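Local coordinates for ribosomal protein L11 methyltransferase (Lactobacillus delbrueckii subsp. bulgaricus ATCC BAA-365, PDB 3GRZ) that probably transfers methyl groups from S-adenosyl-L-methionine to lysines of ribosomal protein L11, this chain being its C-terminal, cofactor-binding methyltransferase part, at residues L8-A13 against P23-Q28; E29-D34 against S71-I76; F126-A131 against Q154-G159; S176-L181 against A192-H197. One frame throughout, in Å; residues are numbered along the deposited sequence. Where two conformers were deposited one is given.

Contact 1. Residues L8-A13 against P23-Q28; sequences LSRHLA and PVFKDQ
His11 and Gln28 bring the two backbones nearest, their CA atoms 4.2 Å apart, where the link between strands 6-9 and 12-16 meets a type I beta turn running from Phe25 to Gln28. Ser9 opens that link as an ST turn, its OG accepting from the backbone N of His11. Arg10 bridges to the beta turn. Its guanidinium lies flat on the Phe25 ring, the planes 5° apart, and CZ stands 3.8 Å from the ring centroid in a cation-pi contact. A bend at chi2 (63°) turns the long chain across the phenyl face. Arginine suits this place because its flat cation can stack while its rim still donates: NH2 makes a salt bridge to Asp27 OD1 at 2.9 Å, in the guanidinium plane and onto the syn lone pair, although the carboxylate stands nearly perpendicular. NE serves Leu81 O of the second subunit, so one side chain joins the turn to the dimer interface. A leucine here would probably leave Asp27 without its cation and Leu81 O of the neighbouring subunit without this donor. Gln28 has an extended side chain that passes Arg10 O, with CG 3.3 Å from that oxygen, and skirts the methyl of Ala13. At its end, NE2 donates to Ser9 O at 3.0 Å, with the oxygen close to the amide plane.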
loop_
_atom_site.group_PDB
_atom_site.type_symbol
_atom_site.label_atom_id
_atom_site.label_comp_id
_atom_site.label_asym_id
_atom_site.label_seq_id
_atom_site.Cartn_x
_atom_site.Cartn_y
_atom_site.Cartn_z
ATOM N N LEU B 8 -7.020 -7.426 -3.478
ATOM C CA LEU B 8 -6.716 -6.086 -2.980
ATOM C C LEU B 8 -5.218 -5.801 -3.065
ATOM O O LEU B 8 -4.804 -4.736 -3.525
ATOM C CB LEU B 8 -7.215 -5.906 -1.543
ATOM C CG LEU B 8 -8.729 -5.778 -1.335
ATOM C CD1 LEU B 8 -9.018 -5.665 0.135
ATOM C CD2 LEU B 8 -9.313 -4.591 -2.075
ATOM N N SER B 9 -4.422 -6.771 -2.625
ATOM C CA SER B 9 -2.969 -6.662 -2.615
ATOM C C SER B 9 -2.344 -8.046 -2.671
ATOM O O SER B 9 -3.058 -9.052 -2.756
ATOM C CB SER B 9 -2.502 -5.908 -1.363
ATOM O OG SER B 9 -2.641 -6.683 -0.186
ATOM N N ARG B 10 -1.015 -8.080 -2.616
ATOM C CA ARG B 10 -0.233 -9.295 -2.452
ATOM C C ARG B 10 -0.666 -10.132 -1.238
ATOM O O ARG B 10 -0.595 -11.369 -1.259
ATOM C CB ARG B 10 1.262 -8.917 -2.355
ATOM C CG ARG B 10 2.233 -10.013 -1.885
ATOM C CD ARG B 10 2.285 -11.202 -2.833
ATOM N NE ARG B 10 3.149 -12.299 -2.383
ATOM C CZ ARG B 10 2.832 -13.179 -1.432
ATOM N NH1 ARG B 10 1.661 -13.118 -0.806
ATOM N NH2 ARG B 10 3.690 -14.134 -1.107
ATOM N N HIS B 11 -1.110 -9.457 -0.186
ATOM C CA HIS B 11 -1.410 -10.149 1.054
ATOM C C HIS B 11 -2.890 -10.174 1.428
ATOM O O HIS B 11 -3.231 -10.668 2.494
ATOM C CB HIS B 11 -0.575 -9.561 2.192
ATOM C CG HIS B 11 0.895 -9.795 2.035
ATOM N ND1 HIS B 11 1.764 -8.805 1.627
ATOM C CD2 HIS B 11 1.644 -10.911 2.206
ATOM C CE1 HIS B 11 2.988 -9.298 1.570
ATOM N NE2 HIS B 11 2.943 -10.572 1.915
ATOM N N LEU B 12 -3.760 -9.649 0.565
ATOM C CA LEU B 12 -5.190 -9.648 0.849
ATOM C C LEU B 12 -6.070 -9.811 -0.386
ATOM O O LEU B 12 -5.939 -9.060 -1.356
ATOM C CB LEU B 12 -5.583 -8.351 1.538
ATOM C CG LEU B 12 -6.348 -8.552 2.831
ATOM C CD1 LEU B 12 -5.405 -8.310 4.019
ATOM C CD2 LEU B 12 -7.529 -7.604 2.845
ATOM N N ALA B 13 -6.971 -10.794 -0.330
ATOM C CA ALA B 13 -8.051 -10.920 -1.287
ATOM C C ALA B 13 -9.386 -11.106 -0.556
ATOM O O ALA B 13 -9.435 -11.599 0.584
ATOM C CB ALA B 13 -7.778 -12.082 -2.287
ATOM N N PRO B 23 -5.702 -19.500 -3.294
ATOM C CA PRO B 23 -4.822 -18.492 -3.882
ATOM C C PRO B 23 -3.499 -19.106 -4.317
ATOM O O PRO B 23 -3.004 -20.031 -3.662
ATOM C CB PRO B 23 -4.615 -17.487 -2.743
ATOM C CG PRO B 23 -4.849 -18.260 -1.501
ATOM C CD PRO B 23 -5.844 -19.334 -1.835
ATOM N N VAL B 24 -2.949 -18.603 -5.421
ATOM C CA VAL B 24 -1.636 -19.038 -5.906
ATOM C C VAL B 24 -0.516 -18.746 -4.883
ATOM O O VAL B 24 0.404 -19.553 -4.726
ATOM C CB VAL B 24 -1.340 -18.518 -7.357
ATOM C CG1 VAL B 24 -1.206 -16.988 -7.410
ATOM C CG2 VAL B 24 -0.112 -19.205 -7.953
ATOM N N PHE B 25 -0.627 -17.623 -4.164
ATOM C CA PHE B 25 0.232 -17.344 -3.011
ATOM C C PHE B 25 -0.433 -17.870 -1.751
ATOM O O PHE B 25 -1.488 -17.371 -1.338
ATOM C CB PHE B 25 0.506 -15.844 -2.840
ATOM C CG PHE B 25 1.428 -15.255 -3.883
ATOM C CD1 PHE B 25 2.643 -15.860 -4.192
ATOM C CD2 PHE B 25 1.086 -14.076 -4.532
ATOM C CE1 PHE B 25 3.495 -15.307 -5.147
ATOM C CE2 PHE B 25 1.946 -13.504 -5.486
ATOM C CZ PHE B 25 3.136 -14.119 -5.796
ATOM N N LYS B 26 0.200 -18.868 -1.135
ATOM C CA LYS B 26 -0.352 -19.552 0.033
ATOM C C LYS B 26 -0.545 -18.635 1.247
ATOM O O LYS B 26 -1.454 -18.854 2.047
ATOM C CB LYS B 26 0.503 -20.777 0.391
ATOM C CG LYS B 26 -0.026 -22.101 -0.164
ATOM C CD LYS B 26 0.030 -22.176 -1.687
ATOM C CE LYS B 26 -1.163 -22.943 -2.242
ATOM N NZ LYS B 26 -1.424 -22.616 -3.677
ATOM N N ASP B 27 0.288 -17.601 1.357
ATOM C CA ASP B 27 0.203 -16.633 2.455
ATOM C C ASP B 27 -0.590 -15.357 2.125
ATOM O O ASP B 27 -0.611 -14.413 2.927
ATOM C CB ASP B 27 1.602 -16.270 2.960
ATOM C CG ASP B 27 2.459 -15.608 1.892
ATOM O OD1 ASP B 27 2.384 -16.024 0.710
ATOM O OD2 ASP B 27 3.210 -14.668 2.244
ATOM N N GLN B 28 -1.233 -15.317 0.956
ATOM C CA GLN B 28 -2.200 -14.251 0.678
ATOM C C GLN B 28 -3.451 -14.527 1.505
ATOM O O GLN B 28 -4.106 -15.556 1.328
ATOM C CB GLN B 28 -2.558 -14.165 -0.807
ATOM C CG GLN B 28 -3.509 -13.006 -1.125
ATOM C CD GLN B 28 -3.963 -12.991 -2.555
ATOM O OE1 GLN B 28 -4.240 -14.039 -3.133
ATOM N NE2 GLN B 28 -4.064 -11.800 -3.138
#

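Contact 2. Residues E29-D34 against S71-I76; sequences EIIRLD and SGILAI
Ile31 has CG1 anti to its carbonyl carbon (chi1 -64°), which puts the CG2 branch anti to the backbone N, facing Ile73, whose own chain runs out with CG1 anti to the backbone N (178°) and then bends at chi2 (66°) to bring CD1 across to the strand. These two methyls meet at 3.6 Å, Ile31 CG2 against Ile73 CD1, the side chains crossing at about a right angle. Strand 29-33 thereby packs on the first turn of helix 73-80, the helix that follows the glycine-rich loop of a Rossmann-like methyltransferase. One helical turn on, Ile76 offers CG2 to the same Ile31 methyl at 3.9 Å. Branched isoleucines suit this interface, since each can present a methyl from CB and another from its longer arm. Leu33, two residues along the strand and pointing the same way, lays CD1 on Ile73 CD1 at 4.1 Å. An alanine in place of Ile31 would probably open a gap between strand and helix, leaving Ile73 CD1 and Ile76 CG2 without their shared partner. Before the helix, Ser71 OG accepts from the backbone N of Ile73, forming an ST turn, while Gly72 takes the N-cap position with a positive phi that a side chain would strain. Ile73 also lies near Thr47, a predicted cofactor-binding residue. The interface is mainly apolar, the Ser71 hydroxyl only grazing Leu33 CD1. Between these segments the hold is by shape and exclusion of water; farther along the helix Lys80 adds a salt bridge to Glu29.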
loop_
_atom_site.group_PDB
_atom_site.type_symbol
_atom_site.label_atom_id
_atom_site.label_comp_id
_atom_site.label_asym_id
_atom_site.label_seq_id
_atom_site.Cartn_x
_atom_site.Cartn_y
_atom_site.Cartn_z
ATOM N N GLU B 29 -3.752 -13.615 2.423
ATOM C CA GLU B 29 -4.901 -13.752 3.312
ATOM C C GLU B 29 -6.224 -13.664 2.538
ATOM O O GLU B 29 -6.434 -12.756 1.720
ATOM C CB GLU B 29 -4.842 -12.678 4.400
ATOM C CG GLU B 29 -5.733 -12.939 5.583
ATOM C CD GLU B 29 -5.183 -14.000 6.534
ATOM O OE1 GLU B 29 -5.942 -14.938 6.860
ATOM O OE2 GLU B 29 -4.004 -13.893 6.954
ATOM N N ILE B 30 -7.109 -14.626 2.785
ATOM C CA ILE B 30 -8.416 -14.634 2.133
ATOM C C ILE B 30 -9.470 -14.225 3.148
ATOM O O ILE B 30 -9.619 -14.859 4.201
ATOM C CB ILE B 30 -8.748 -16.018 1.520
ATOM C CG1 ILE B 30 -7.660 -16.466 0.521
ATOM C CG2 ILE B 30 -10.128 -16.021 0.869
ATOM C CD1 ILE B 30 -7.278 -15.443 -0.571
ATOM N N ILE B 31 -10.173 -13.136 2.857
ATOM C CA ILE B 31 -11.233 -12.695 3.747
ATOM C C ILE B 31 -12.585 -13.047 3.131
ATOM O O ILE B 31 -12.946 -12.543 2.061
ATOM C CB ILE B 31 -11.123 -11.196 4.091
ATOM C CG1 ILE B 31 -9.828 -10.941 4.870
ATOM C CG2 ILE B 31 -12.343 -10.734 4.894
ATOM C CD1 ILE B 31 -9.616 -9.488 5.238
ATOM N N ARG B 32 -13.292 -13.951 3.807
ATOM C CA ARG B 32 -14.630 -14.347 3.390
ATOM C C ARG B 32 -15.688 -13.385 3.926
ATOM O O ARG B 32 -15.694 -13.031 5.109
ATOM C CB ARG B 32 -14.912 -15.793 3.796
ATOM C CG ARG B 32 -13.934 -16.761 3.149
ATOM C CD ARG B 32 -14.278 -18.224 3.381
ATOM N NE ARG B 32 -13.475 -19.066 2.497
ATOM C CZ ARG B 32 -13.845 -19.436 1.274
ATOM N NH1 ARG B 32 -13.041 -20.193 0.537
ATOM N NH2 ARG B 32 -15.022 -19.060 0.787
ATOM N N LEU B 33 -16.566 -12.938 3.030
ATOM C CA LEU B 33 -17.671 -12.057 3.387
ATOM C C LEU B 33 -18.976 -12.624 2.830
ATOM O O LEU B 33 -18.990 -13.212 1.750
ATOM C CB LEU B 33 -17.458 -10.647 2.825
ATOM C CG LEU B 33 -16.307 -9.735 3.279
ATOM C CD1 LEU B 33 -16.446 -8.378 2.617
ATOM C CD2 LEU B 33 -16.252 -9.569 4.795
ATOM N N ASP B 34 -20.064 -12.435 3.570
ATOM C CA ASP B 34 -21.384 -12.915 3.164
ATOM C C ASP B 34 -22.148 -11.761 2.504
ATOM O O ASP B 34 -22.505 -10.791 3.173
ATOM C CB ASP B 34 -22.134 -13.492 4.382
ATOM C CG ASP B 34 -23.510 -14.105 4.027
ATOM O OD1 ASP B 34 -24.028 -13.925 2.898
ATOM O OD2 ASP B 34 -24.079 -14.776 4.910
ATOM N N SER B 71 -19.565 -3.850 7.041
ATOM C CA SER B 71 -19.454 -5.301 6.929
ATOM C C SER B 71 -18.408 -5.890 7.887
ATOM O O SER B 71 -18.363 -7.110 8.093
ATOM C CB SER B 71 -19.053 -5.661 5.505
ATOM O OG SER B 71 -17.712 -5.268 5.281
ATOM N N GLY B 72 -17.549 -5.025 8.426
ATOM C CA GLY B 72 -16.446 -5.441 9.306
ATOM C C GLY B 72 -15.145 -5.730 8.580
ATOM O O GLY B 72 -14.176 -6.141 9.205
ATOM N N ILE B 73 -15.119 -5.525 7.258
ATOM C CA ILE B 73 -13.957 -5.893 6.424
ATOM C C ILE B 73 -12.609 -5.364 6.979
ATOM O O ILE B 73 -11.657 -6.137 7.141
ATOM C CB ILE B 73 -14.172 -5.504 4.904
ATOM C CG1 ILE B 73 -12.952 -5.833 4.040
ATOM C CG2 ILE B 73 -14.546 -4.024 4.716
ATOM C CD1 ILE B 73 -12.663 -7.293 3.909
ATOM N N LEU B 74 -12.556 -4.068 7.299
ATOM C CA LEU B 74 -11.316 -3.460 7.774
ATOM C C LEU B 74 -10.929 -3.927 9.180
ATOM O O LEU B 74 -9.746 -4.139 9.454
ATOM C CB LEU B 74 -11.373 -1.939 7.690
ATOM C CG LEU B 74 -11.642 -1.289 6.324
ATOM C CD1 LEU B 74 -11.666 0.226 6.455
ATOM C CD2 LEU B 74 -10.635 -1.729 5.256
ATOM N N ALA B 75 -11.919 -4.124 10.055
ATOM C CA ALA B 75 -11.659 -4.686 11.392
ATOM C C ALA B 75 -11.066 -6.087 11.264
ATOM O O ALA B 75 -10.096 -6.422 11.942
ATOM C CB ALA B 75 -12.941 -4.714 12.237
ATOM N N ILE B 76 -11.634 -6.887 10.368
ATOM C CA ILE B 76 -11.152 -8.253 10.125
ATOM C C ILE B 76 -9.720 -8.264 9.554
ATOM O O ILE B 76 -8.872 -9.024 9.997
ATOM C CB ILE B 76 -12.127 -9.019 9.189
ATOM C CG1 ILE B 76 -13.444 -9.295 9.932
ATOM C CG2 ILE B 76 -11.513 -10.343 8.668
ATOM C CD1 ILE B 76 -14.635 -9.555 8.985
#

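Contact 3. Residues F126-A131 against Q154-G159; sequences FDLIVA and QVIFSG
Leu128 to Ala131 pair in parallel with Gln154 to Phe157, residue for residue, as neighbouring central strands of the Rossmann-like methyltransferase sheet. Five backbone hydrogen bonds form the ladder. Gln154 N donates to Asp127 O at 2.8 Å, Ile129 N then donates to Gln154 O while its O accepts from Ile156 N, and Ala131 does likewise with Ile156 O and Ser158 N. The bond from Ala131 N to Ile156 O, 2.9 Å long, meets the oxygen almost head-on, at a C=O...N angle of 172°. Between these rungs come CA-H...O contacts, among them Val155 CA to Ile129 O at 3.2 Å. Apolar contacts clothe both faces. On one, Ile156 CD1 touches both Leu128 CD1, 3.7 Å away, and Val130 CG2 at 4.1 Å; Leu128 turns CG anti to its backbone N (chi1 -176°), which helps carry CD1 toward the partner strand. This face packs against helix 44-57. On the other, Ala131 CB meets the Phe157 ring obliquely, 4.1 Å from CD1, a short side chain being enough beside the bulky ring, which leans on Leu138, Leu141 and Ile142 of helix 135-145. Polar ends are tied outside the pair, Ser158 OG to Thr46 O and Asp127 to Asn150. Beta-branched residues suit the extended backbone, and the mutual bonding of buried amides and carbonyls lets this polar ladder run between two greasy layers close to the predicted cofactor-binding Asn132.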
loop_
_atom_site.group_PDB
_atom_site.type_symbol
_atom_site.label_atom_id
_atom_site.label_comp_id
_atom_site.label_asym_id
_atom_site.label_seq_id
_atom_site.Cartn_x
_atom_site.Cartn_y
_atom_site.Cartn_z
ATOM N N PHE B 126 -6.515 4.640 21.212
ATOM C CA PHE B 126 -6.029 3.654 20.250
ATOM C C PHE B 126 -4.758 4.130 19.561
ATOM O O PHE B 126 -4.515 5.334 19.466
ATOM C CB PHE B 126 -7.131 3.365 19.207
ATOM C CG PHE B 126 -8.466 2.988 19.822
ATOM C CD1 PHE B 126 -8.737 1.662 20.167
ATOM C CD2 PHE B 126 -9.426 3.966 20.101
ATOM C CE1 PHE B 126 -9.953 1.309 20.760
ATOM C CE2 PHE B 126 -10.641 3.629 20.706
ATOM C CZ PHE B 126 -10.912 2.303 21.024
ATOM N N ASP B 127 -3.955 3.182 19.084
ATOM C CA ASP B 127 -2.780 3.493 18.246
ATOM C C ASP B 127 -3.176 3.813 16.813
ATOM O O ASP B 127 -2.451 4.499 16.106
ATOM C CB ASP B 127 -1.848 2.296 18.188
ATOM C CG ASP B 127 -1.276 1.935 19.540
ATOM O OD1 ASP B 127 -0.890 2.853 20.292
ATOM O OD2 ASP B 127 -1.198 0.734 19.842
ATOM N N LEU B 128 -4.306 3.257 16.379
ATOM C CA LEU B 128 -4.743 3.363 14.995
ATOM C C LEU B 128 -6.266 3.498 14.912
ATOM O O LEU B 128 -7.007 2.638 15.385
ATOM C CB LEU B 128 -4.229 2.171 14.181
ATOM C CG LEU B 128 -4.513 2.176 12.677
ATOM C CD1 LEU B 128 -3.621 3.195 11.995
ATOM C CD2 LEU B 128 -4.274 0.790 12.094
ATOM N N ILE B 129 -6.730 4.604 14.345
ATOM C CA ILE B 129 -8.152 4.789 14.120
ATOM C C ILE B 129 -8.383 4.753 12.608
ATOM O O ILE B 129 -7.727 5.474 11.865
ATOM C CB ILE B 129 -8.683 6.101 14.770
ATOM C CG1 ILE B 129 -8.502 6.035 16.297
ATOM C CG2 ILE B 129 -10.152 6.333 14.385
ATOM C CD1 ILE B 129 -8.932 7.284 17.060
ATOM N N VAL B 130 -9.280 3.873 12.158
ATOM C CA VAL B 130 -9.531 3.675 10.731
ATOM C C VAL B 130 -10.994 3.996 10.467
ATOM O O VAL B 130 -11.867 3.607 11.255
ATOM C CB VAL B 130 -9.227 2.205 10.273
ATOM C CG1 VAL B 130 -9.414 2.058 8.783
ATOM C CG2 VAL B 130 -7.814 1.786 10.652
ATOM N N ALA B 131 -11.269 4.713 9.375
ATOM C CA ALA B 131 -12.645 5.089 9.030
ATOM C C ALA B 131 -12.816 5.229 7.527
ATOM O O ALA B 131 -12.259 6.143 6.927
ATOM C CB ALA B 131 -13.034 6.394 9.731
ATOM N N GLN B 154 -1.963 6.982 14.935
ATOM C CA GLN B 154 -2.142 7.228 13.513
ATOM C C GLN B 154 -3.603 7.042 13.124
ATOM O O GLN B 154 -4.372 6.408 13.849
ATOM C CB GLN B 154 -1.249 6.289 12.708
ATOM C CG GLN B 154 0.211 6.596 12.901
ATOM C CD GLN B 154 1.102 5.580 12.265
ATOM O OE1 GLN B 154 1.395 4.536 12.853
ATOM N NE2 GLN B 154 1.562 5.881 11.064
ATOM N N VAL B 155 -3.982 7.630 11.997
ATOM C CA VAL B 155 -5.371 7.641 11.552
ATOM C C VAL B 155 -5.366 7.319 10.056
ATOM O O VAL B 155 -4.524 7.825 9.306
ATOM C CB VAL B 155 -6.098 8.997 11.874
ATOM C CG1 VAL B 155 -7.496 9.031 11.321
ATOM C CG2 VAL B 155 -6.225 9.224 13.393
ATOM N N ILE B 156 -6.270 6.444 9.634
ATOM C CA ILE B 156 -6.485 6.183 8.214
ATOM C C ILE B 156 -7.927 6.503 7.831
ATOM O O ILE B 156 -8.860 5.916 8.388
ATOM C CB ILE B 156 -6.190 4.719 7.857
ATOM C CG1 ILE B 156 -4.757 4.368 8.261
ATOM C CG2 ILE B 156 -6.441 4.465 6.356
ATOM C CD1 ILE B 156 -4.564 2.913 8.466
ATOM N N PHE B 157 -8.094 7.447 6.904
ATOM C CA PHE B 157 -9.398 7.784 6.343
ATOM C C PHE B 157 -9.484 7.295 4.926
ATOM O O PHE B 157 -8.515 7.375 4.173
ATOM C CB PHE B 157 -9.636 9.299 6.286
ATOM C CG PHE B 157 -9.952 9.939 7.618
ATOM C CD1 PHE B 157 -10.215 9.164 8.755
ATOM C CD2 PHE B 157 -10.032 11.329 7.715
ATOM C CE1 PHE B 157 -10.525 9.765 9.974
ATOM C CE2 PHE B 157 -10.342 11.949 8.938
ATOM C CZ PHE B 157 -10.574 11.171 10.066
ATOM N N SER B 158 -10.659 6.815 4.552
ATOM C CA SER B 158 -10.966 6.553 3.159
ATOM C C SER B 158 -12.430 6.926 2.943
ATOM O O SER B 158 -13.127 7.292 3.908
ATOM C CB SER B 158 -10.707 5.095 2.812
ATOM O OG SER B 158 -10.721 4.939 1.408
ATOM N N GLY B 159 -12.882 6.868 1.694
ATOM C CA GLY B 159 -14.258 7.221 1.344
ATOM C C GLY B 159 -14.438 8.706 1.059
ATOM O O GLY B 159 -15.565 9.190 1.002
#

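Contact 4. Residues S176-L181 against A192-H197; sequences SFQIDL and AISRKH
Gln178 and Ser194 face each other as a hydrogen-bonded pair of an antiparallel hairpin, Gln178 N giving 2.8 Å to Ser194 O and Ser194 N answering to Gln178 O. The glutamine side chain can be followed outward. Its CB meets Lys196 CG at 4.0 Å. With chi1 at 65°, CG stands between the backbone N and carbonyl carbon and passes beside Ser194, 3.6 Å from its O. CD then comes near Arg195 O. At the tip the amide splits its work: OE1 accepts from the backbone N of His197 at 2.8 Å, the donor lying well above the carbonyl plane, while NE2 donates to Asp180 OD1 at 3.1 Å. His197 is poorly ordered, which makes its bond the less certain of the two. A glutamine is apt because one end can both accept and donate. Asp180 is held from a second direction, since Ser194 OG donates to the syn lone pair of its OD2 at 2.7 Å, so amide, carboxylate and hydroxyl form a short polar chain across the strands. Away from that chain, Phe177 CB rests on Ile193 CG2 at 3.8 Å, the side chains crossing at about a right angle, and both residues reach Leu172 of helix 165-174. That helix ends in a Schellman motif with Ser176 as its C-prime residue. Farther along, Ala192 O accepts from Asp180 N at 2.8 Å and weakly from Leu181 N. Two residues thus face one, the signature of a classic beta bulge, here kinking the edge strand of the C-terminal hairpin of the methyltransferase sheet.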
loop_
_atom_site.group_PDB
_atom_site.type_symbol
_atom_site.label_atom_id
_atom_site.label_comp_id
_atom_site.label_asym_id
_atom_site.label_seq_id
_atom_site.Cartn_x
_atom_site.Cartn_y
_atom_site.Cartn_z
ATOM N N SER B 176 -4.921 20.116 14.404
ATOM C CA SER B 176 -3.489 19.794 14.523
ATOM C C SER B 176 -3.134 18.377 14.059
ATOM O O SER B 176 -2.438 17.629 14.756
ATOM C CB SER B 176 -2.965 20.078 15.944
ATOM O OG SER B 176 -3.265 21.406 16.334
ATOM N N PHE B 177 -3.615 18.023 12.869
ATOM C CA PHE B 177 -3.271 16.754 12.237
ATOM C C PHE B 177 -2.597 17.021 10.899
ATOM O O PHE B 177 -2.982 17.941 10.176
ATOM C CB PHE B 177 -4.522 15.883 12.045
ATOM C CG PHE B 177 -5.029 15.274 13.319
ATOM C CD1 PHE B 177 -4.408 14.162 13.864
ATOM C CD2 PHE B 177 -6.121 15.824 13.986
ATOM C CE1 PHE B 177 -4.862 13.592 15.050
ATOM C CE2 PHE B 177 -6.578 15.267 15.176
ATOM C CZ PHE B 177 -5.947 14.150 15.708
ATOM N N GLN B 178 -1.589 16.221 10.579
ATOM C CA GLN B 178 -0.948 16.291 9.280
ATOM C C GLN B 178 -1.265 15.043 8.444
ATOM O O GLN B 178 -1.632 13.997 8.991
ATOM C CB GLN B 178 0.564 16.450 9.448
ATOM C CG GLN B 178 1.254 15.266 10.098
ATOM C CD GLN B 178 2.710 15.530 10.407
ATOM O OE1 GLN B 178 3.085 16.635 10.804
ATOM N NE2 GLN B 178 3.540 14.509 10.247
ATOM N N ILE B 179 -1.108 15.174 7.126
ATOM C CA ILE B 179 -1.290 14.085 6.174
ATOM C C ILE B 179 0.094 13.589 5.766
ATOM O O ILE B 179 0.876 14.322 5.153
ATOM C CB ILE B 179 -2.093 14.549 4.929
ATOM C CG1 ILE B 179 -3.489 15.030 5.340
ATOM C CG2 ILE B 179 -2.171 13.438 3.877
ATOM C CD1 ILE B 179 -4.285 15.710 4.207
ATOM N N ASP B 180 0.392 12.350 6.137
ATOM C CA ASP B 180 1.647 11.708 5.819
ATOM C C ASP B 180 1.614 11.083 4.426
ATOM O O ASP B 180 2.654 10.925 3.779
ATOM C CB ASP B 180 1.947 10.622 6.852
ATOM C CG ASP B 180 1.948 11.144 8.274
ATOM O OD1 ASP B 180 2.300 12.321 8.502
ATOM O OD2 ASP B 180 1.609 10.362 9.176
ATOM N N LEU B 181 0.416 10.701 3.988
ATOM C CA LEU B 181 0.226 10.020 2.707
ATOM C C LEU B 181 -1.178 10.267 2.184
ATOM O O LEU B 181 -2.161 10.095 2.896
ATOM C CB LEU B 181 0.501 8.520 2.828
ATOM C CG LEU B 181 0.185 7.632 1.610
ATOM C CD1 LEU B 181 1.167 7.838 0.431
ATOM C CD2 LEU B 181 0.156 6.182 2.017
ATOM N N ALA B 192 -3.377 8.789 5.066
ATOM C CA ALA B 192 -2.675 8.382 6.280
ATOM C C ALA B 192 -2.334 9.656 7.052
ATOM O O ALA B 192 -1.742 10.587 6.496
ATOM C CB ALA B 192 -1.418 7.594 5.952
ATOM N N ILE B 193 -2.718 9.675 8.325
ATOM C CA ILE B 193 -2.765 10.875 9.149
ATOM C C ILE B 193 -2.041 10.632 10.480
ATOM O O ILE B 193 -2.132 9.552 11.059
ATOM C CB ILE B 193 -4.248 11.299 9.404
ATOM C CG1 ILE B 193 -4.919 11.759 8.104
ATOM C CG2 ILE B 193 -4.375 12.404 10.468
ATOM C CD1 ILE B 193 -6.440 11.566 8.107
ATOM N N SER B 194 -1.306 11.635 10.955
ATOM C CA SER B 194 -0.766 11.622 12.321
ATOM C C SER B 194 -0.858 13.022 12.928
ATOM O O SER B 194 -1.285 13.956 12.248
ATOM C CB SER B 194 0.678 11.101 12.336
ATOM O OG SER B 194 1.514 11.854 11.469
ATOM N N ARG B 195 -0.506 13.163 14.208
ATOM C CA ARG B 195 -0.466 14.482 14.856
ATOM C C ARG B 195 0.613 15.355 14.225
ATOM O O ARG B 195 1.687 14.855 13.869
ATOM C CB ARG B 195 -0.191 14.355 16.358
ATOM C CG ARG B 195 -1.245 13.598 17.146
ATOM C CD ARG B 195 -1.079 13.866 18.632
ATOM N NE ARG B 195 -1.717 12.844 19.457
ATOM C CZ ARG B 195 -2.926 12.967 19.997
ATOM N NH1 ARG B 195 -3.640 14.070 19.793
ATOM N NH2 ARG B 195 -3.423 11.989 20.743
ATOM N N LYS B 196 0.326 16.651 14.094
ATOM C CA LYS B 196 1.291 17.593 13.530
ATOM C C LYS B 196 2.620 17.532 14.268
ATOM O O LYS B 196 2.674 17.664 15.493
ATOM C CB LYS B 196 0.747 19.023 13.492
ATOM C CG LYS B 196 0.279 19.449 12.116
ATOM C CD LYS B 196 0.700 20.876 11.819
ATOM C CE LYS B 196 0.646 21.174 10.330
ATOM N NZ LYS B 196 1.438 22.389 9.993
ATOM N N HIS B 197 3.679 17.284 13.500
ATOM C CA HIS B 197 5.035 17.111 14.011
ATOM C C HIS B 197 6.012 17.823 13.086
ATOM O O HIS B 197 5.906 17.715 11.863
ATOM C CB HIS B 197 5.393 15.620 14.096
ATOM C CG HIS B 197 5.134 15.002 15.439
ATOM N ND1 HIS B 197 6.149 14.554 16.257
ATOM C CD2 HIS B 197 3.979 14.754 16.101
ATOM C CE1 HIS B 197 5.631 14.056 17.367
ATOM N NE2 HIS B 197 4.315 14.166 17.298
#

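Overall arrangement
From the N terminus, contact 1 folds the loop that follows strand 12-16 back onto the turn that precedes that strand. The chain passes directly into strand 29-33, one side of contact 2, whose longer closure brings helix 73-80 against the small N-terminal sheet; Ala13 hydrogen-bonds to strand 29-33 and joins the two. Contact 3 closes the crossover through helix 135-145 between central strands of the large sheet, and Leu74 packs on its Val130. Contact 4 closes the final hairpin, continuing that sheet by the bond from Ile193 N to Val155 O. Contacts 1 and 4 both touch the second subunit. The four closures follow in series, none nested or crossed, with contacts 2 and 4 on opposite sides of the chain's centre.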